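Carbon monoxide oxidation system transcription regulator CooA-1 (Carboxydothermus hydrogenoformans, PDB 2FMY) is probably a haem-containing carbon monoxide sensor that binds DNA and activates transcription of genes for carbon monoxide oxidation. Local coordinates at residues R55-L60 with F85-E90. Sequence-based numbering, arbitrary orientation.
Sequences RVRVYL and FIQAME
The Y59 ring lies between F85 CB and the R57 guanidinium. On one face F85 CB makes a CH-pi contact, 3.7 Å from the ring centroid and 24° off its normal; on the opposite face R57 NH2 sits 3.6 Å above the ring plane, over its centre. The F85 ring runs roughly parallel to that of Y59 but displaced well to one side, so it is CB that meets the Y59 face. With chi1 at 66°, Y59 CG stands between its backbone N and carbonyl carbon, which lays the ring across toward F85 and Q87, whose CB is 3.7 Å from Y59 CE1.

One face of the R57 guanidinium lies over Y59 CG, which is 3.4 Å from its plane, and Q87 OE1 comes to its edge, near the plane, NH2 donating over 3.2 Å, nearly straight at 164°. Long polar chains suit these places: Q87 extended, R57 bent at chi3, the two running side by side from a hydrogen-bonded pair. E66, in a salt bridge with R57, and the carbonyl of K35, bound by Q87 NE2, engage their ends. Replacing Y59 by alanine would probably leave the R57 guanidinium and F85 CB without the aromatic surface between them.

Beneath, the backbones pair antiparallel, R57 N to Q87 O being 2.7 Å. M89 N extends the pairing to R55 O at 2.8 Å, while M89 SD rests 3.7 Å from R57 CB and the bend beyond it turns CE toward the R55 guanidinium. V56, V58, I86 and A88 fill the other face; V58 and I86 pack on F78 of the haem pocket, as suits branched apolar chains. Such antiparallel pairing, in strand order 37-39, 85-88, 55-61, 66-73, belongs to the beta-roll of the cyclic nucleotide-binding domain, here housing haem.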
ATOM      1  N   ARG A  55     -14.659  -9.170 -13.557  1.00 38.05           N
ATOM      2  CA  ARG A  55     -14.185  -8.293 -12.496  1.00 38.86           C
ATOM      3  C   ARG A  55     -13.728  -9.170 -11.343  1.00 38.59           C
ATOM      4  O   ARG A  55     -14.382 -10.170 -11.002  1.00 38.85           O
ATOM      5  CB  ARG A  55     -15.279  -7.315 -12.029  1.00 38.41           C
ATOM      6  CG  ARG A  55     -15.524  -6.126 -12.983  1.00 40.51           C
ATOM      7  CD  ARG A  55     -16.744  -5.253 -12.595  1.00 40.56           C
ATOM      8  NE  ARG A  55     -16.657  -4.750 -11.219  1.00 45.45           N
ATOM      9  CZ  ARG A  55     -17.151  -3.580 -10.801  1.00 48.02           C
ATOM     10  NH1 ARG A  55     -17.759  -2.759 -11.656  1.00 49.03           N
ATOM     11  NH2 ARG A  55     -17.025  -3.219  -9.528  1.00 47.83           N
ATOM     12  N   VAL A  56     -12.612  -8.780 -10.743  1.00 38.24           N
ATOM     13  CA  VAL A  56     -11.954  -9.597  -9.742  1.00 38.19           C
ATOM     14  C   VAL A  56     -11.694  -8.749  -8.502  1.00 37.87           C
ATOM     15  O   VAL A  56     -11.155  -7.642  -8.589  1.00 38.24           O
ATOM     16  CB  VAL A  56     -10.627 -10.195 -10.314  1.00 38.07           C
ATOM     17  CG1 VAL A  56      -9.730 -10.713  -9.216  1.00 38.75           C
ATOM     18  CG2 VAL A  56     -10.924 -11.305 -11.323  1.00 38.62           C
ATOM     19  N   ARG A  57     -12.097  -9.269  -7.351  1.00 37.51           N
ATOM     20  CA  ARG A  57     -11.890  -8.589  -6.086  1.00 37.20           C
ATOM     21  C   ARG A  57     -10.603  -9.072  -5.421  1.00 37.16           C
ATOM     22  O   ARG A  57     -10.396 -10.285  -5.251  1.00 36.83           O
ATOM     23  CB  ARG A  57     -13.083  -8.816  -5.154  1.00 37.01           C
ATOM     24  CG  ARG A  57     -12.987  -8.021  -3.857  1.00 37.90           C
ATOM     25  CD  ARG A  57     -14.292  -8.005  -3.099  1.00 40.09           C
ATOM     26  NE  ARG A  57     -14.622  -9.306  -2.520  1.00 40.83           N
ATOM     27  CZ  ARG A  57     -14.518  -9.609  -1.227  1.00 41.85           C
ATOM     28  NH1 ARG A  57     -14.085  -8.707  -0.349  1.00 41.61           N
ATOM     29  NH2 ARG A  57     -14.853 -10.826  -0.813  1.00 41.15           N
ATOM     30  N   VAL A  58      -9.741  -8.119  -5.079  1.00 36.98           N
ATOM     31  CA  VAL A  58      -8.556  -8.372  -4.273  1.00 37.47           C
ATOM     32  C   VAL A  58      -8.869  -7.918  -2.848  1.00 37.98           C
ATOM     33  O   VAL A  58      -9.273  -6.768  -2.628  1.00 37.96           O
ATOM     34  CB  VAL A  58      -7.310  -7.626  -4.825  1.00 37.91           C
ATOM     35  CG1 VAL A  58      -6.063  -7.951  -4.003  1.00 37.03           C
ATOM     36  CG2 VAL A  58      -7.082  -7.974  -6.323  1.00 38.00           C
ATOM     37  N   TYR A  59      -8.714  -8.828  -1.888  1.00 38.02           N
ATOM     38  CA  TYR A  59      -9.108  -8.555  -0.502  1.00 38.40           C
ATOM     39  C   TYR A  59      -8.294  -9.285   0.570  1.00 38.94           C
ATOM     40  O   TYR A  59      -7.664 -10.303   0.308  1.00 38.80           O
ATOM     41  CB  TYR A  59     -10.610  -8.845  -0.315  1.00 37.92           C
ATOM     42  CG  TYR A  59     -10.994 -10.300  -0.471  1.00 36.92           C
ATOM     43  CD1 TYR A  59     -11.069 -10.894  -1.733  1.00 36.42           C
ATOM     44  CD2 TYR A  59     -11.297 -11.075   0.645  1.00 36.29           C
ATOM     45  CE1 TYR A  59     -11.425 -12.239  -1.871  1.00 36.41           C
ATOM     46  CE2 TYR A  59     -11.650 -12.412   0.520  1.00 36.32           C
ATOM     47  CZ  TYR A  59     -11.721 -12.982  -0.740  1.00 36.36           C
ATOM     48  OH  TYR A  59     -12.076 -14.300  -0.860  1.00 36.95           O
ATOM     49  N   LEU A  60      -8.321  -8.737   1.781  1.00 40.09           N
ATOM     50  CA  LEU A  60      -7.735  -9.380   2.956  1.00 41.06           C
ATOM     51  C   LEU A  60      -8.868 -10.043   3.701  1.00 41.39           C
ATOM     52  O   LEU A  60      -9.944  -9.458   3.815  1.00 41.08           O
ATOM     53  CB  LEU A  60      -7.083  -8.349   3.874  1.00 41.19           C
ATOM     54  CG  LEU A  60      -5.905  -7.503   3.384  1.00 42.60           C
ATOM     55  CD1 LEU A  60      -5.591  -6.427   4.427  1.00 42.70           C
ATOM     56  CD2 LEU A  60      -4.679  -8.359   3.105  1.00 41.94           C
ATOM     57  N   PHE A  85      -6.447 -12.527  -0.847  1.00 38.22           N
ATOM     58  CA  PHE A  85      -7.288 -13.457  -1.581  1.00 38.10           C
ATOM     59  C   PHE A  85      -7.773 -12.773  -2.866  1.00 37.99           C
ATOM     60  O   PHE A  85      -7.831 -11.532  -2.947  1.00 38.07           O
ATOM     61  CB  PHE A  85      -8.481 -13.913  -0.738  1.00 37.74           C
ATOM     62  CG  PHE A  85      -8.115 -14.827   0.408  1.00 38.20           C
ATOM     63  CD1 PHE A  85      -8.243 -16.208   0.280  1.00 37.79           C
ATOM     64  CD2 PHE A  85      -7.654 -14.308   1.618  1.00 38.15           C
ATOM     65  CE1 PHE A  85      -7.923 -17.067   1.331  1.00 37.98           C
ATOM     66  CE2 PHE A  85      -7.334 -15.157   2.687  1.00 38.22           C
ATOM     67  CZ  PHE A  85      -7.469 -16.540   2.542  1.00 38.10           C
ATOM     68  N   ILE A  86      -8.087 -13.582  -3.872  1.00 37.19           N
ATOM     69  CA  ILE A  86      -8.512 -13.065  -5.175  1.00 36.77           C
ATOM     70  C   ILE A  86      -9.747 -13.837  -5.623  1.00 36.40           C
ATOM     71  O   ILE A  86      -9.688 -15.054  -5.799  1.00 36.13           O
ATOM     72  CB  ILE A  86      -7.364 -13.148  -6.221  1.00 36.84           C
ATOM     73  CG1 ILE A  86      -6.176 -12.274  -5.783  1.00 36.88           C
ATOM     74  CG2 ILE A  86      -7.844 -12.717  -7.601  1.00 36.46           C
ATOM     75  CD1 ILE A  86      -4.922 -12.454  -6.635  1.00 37.02           C
ATOM     76  N   GLN A  87     -10.866 -13.125  -5.773  1.00 36.07           N
ATOM     77  CA  GLN A  87     -12.160 -13.745  -6.065  1.00 35.89           C
ATOM     78  C   GLN A  87     -12.810 -13.121  -7.295  1.00 36.11           C
ATOM     79  O   GLN A  87     -12.723 -11.910  -7.491  1.00 35.95           O
ATOM     80  CB  GLN A  87     -13.088 -13.596  -4.859  1.00 35.87           C
ATOM     81  CG  GLN A  87     -14.466 -14.235  -5.001  1.00 35.56           C
ATOM     82  CD  GLN A  87     -15.346 -13.993  -3.784  1.00 35.63           C
ATOM     83  OE1 GLN A  87     -15.372 -12.894  -3.237  1.00 37.40           O
ATOM     84  NE2 GLN A  87     -16.071 -15.020  -3.359  1.00 34.55           N
ATOM     85  N   ALA A  88     -13.461 -13.956  -8.108  1.00 36.06           N
ATOM     86  CA  ALA A  88     -14.222 -13.494  -9.268  1.00 36.45           C
ATOM     87  C   ALA A  88     -15.565 -12.933  -8.811  1.00 36.88           C
ATOM     88  O   ALA A  88     -16.350 -13.629  -8.163  1.00 36.64           O
ATOM     89  CB  ALA A  88     -14.429 -14.633 -10.265  1.00 36.02           C
ATOM     90  N   MET A  89     -15.825 -11.672  -9.138  1.00 37.44           N
ATOM     91  CA  MET A  89     -17.088 -11.033  -8.746  1.00 38.85           C
ATOM     92  C   MET A  89     -18.196 -11.372  -9.720  1.00 38.00           C
ATOM     93  O   MET A  89     -19.382 -11.156  -9.440  1.00 38.11           O
ATOM     94  CB  MET A  89     -16.922  -9.524  -8.640  1.00 38.14           C
ATOM     95  CG  MET A  89     -16.298  -9.088  -7.335  1.00 40.21           C
ATOM     96  SD  MET A  89     -15.643  -7.417  -7.500  1.00 42.68           S
ATOM     97  CE  MET A  89     -17.182  -6.478  -7.465  1.00 41.49           C
ATOM     98  N   GLU A  90     -17.784 -11.896 -10.869  1.00 38.11           N
ATOM     99  CA  GLU A  90     -18.682 -12.344 -11.926  1.00 38.24           C
ATOM    100  C   GLU A  90     -17.903 -13.333 -12.787  1.00 37.98           C
ATOM    101  O   GLU A  90     -16.704 -13.513 -12.569  1.00 37.46           O
ATOM    102  CB  GLU A  90     -19.160 -11.151 -12.753  1.00 38.42           C
ATOM    103  CG  GLU A  90     -18.039 -10.285 -13.315  1.00 39.61           C
ATOM    104  CD  GLU A  90     -18.572  -9.008 -13.921  1.00 42.66           C
ATOM    105  OE1 GLU A  90     -18.444  -8.829 -15.155  1.00 44.09           O
ATOM    106  OE2 GLU A  90     -19.149  -8.196 -13.163  1.00 43.89           O
TER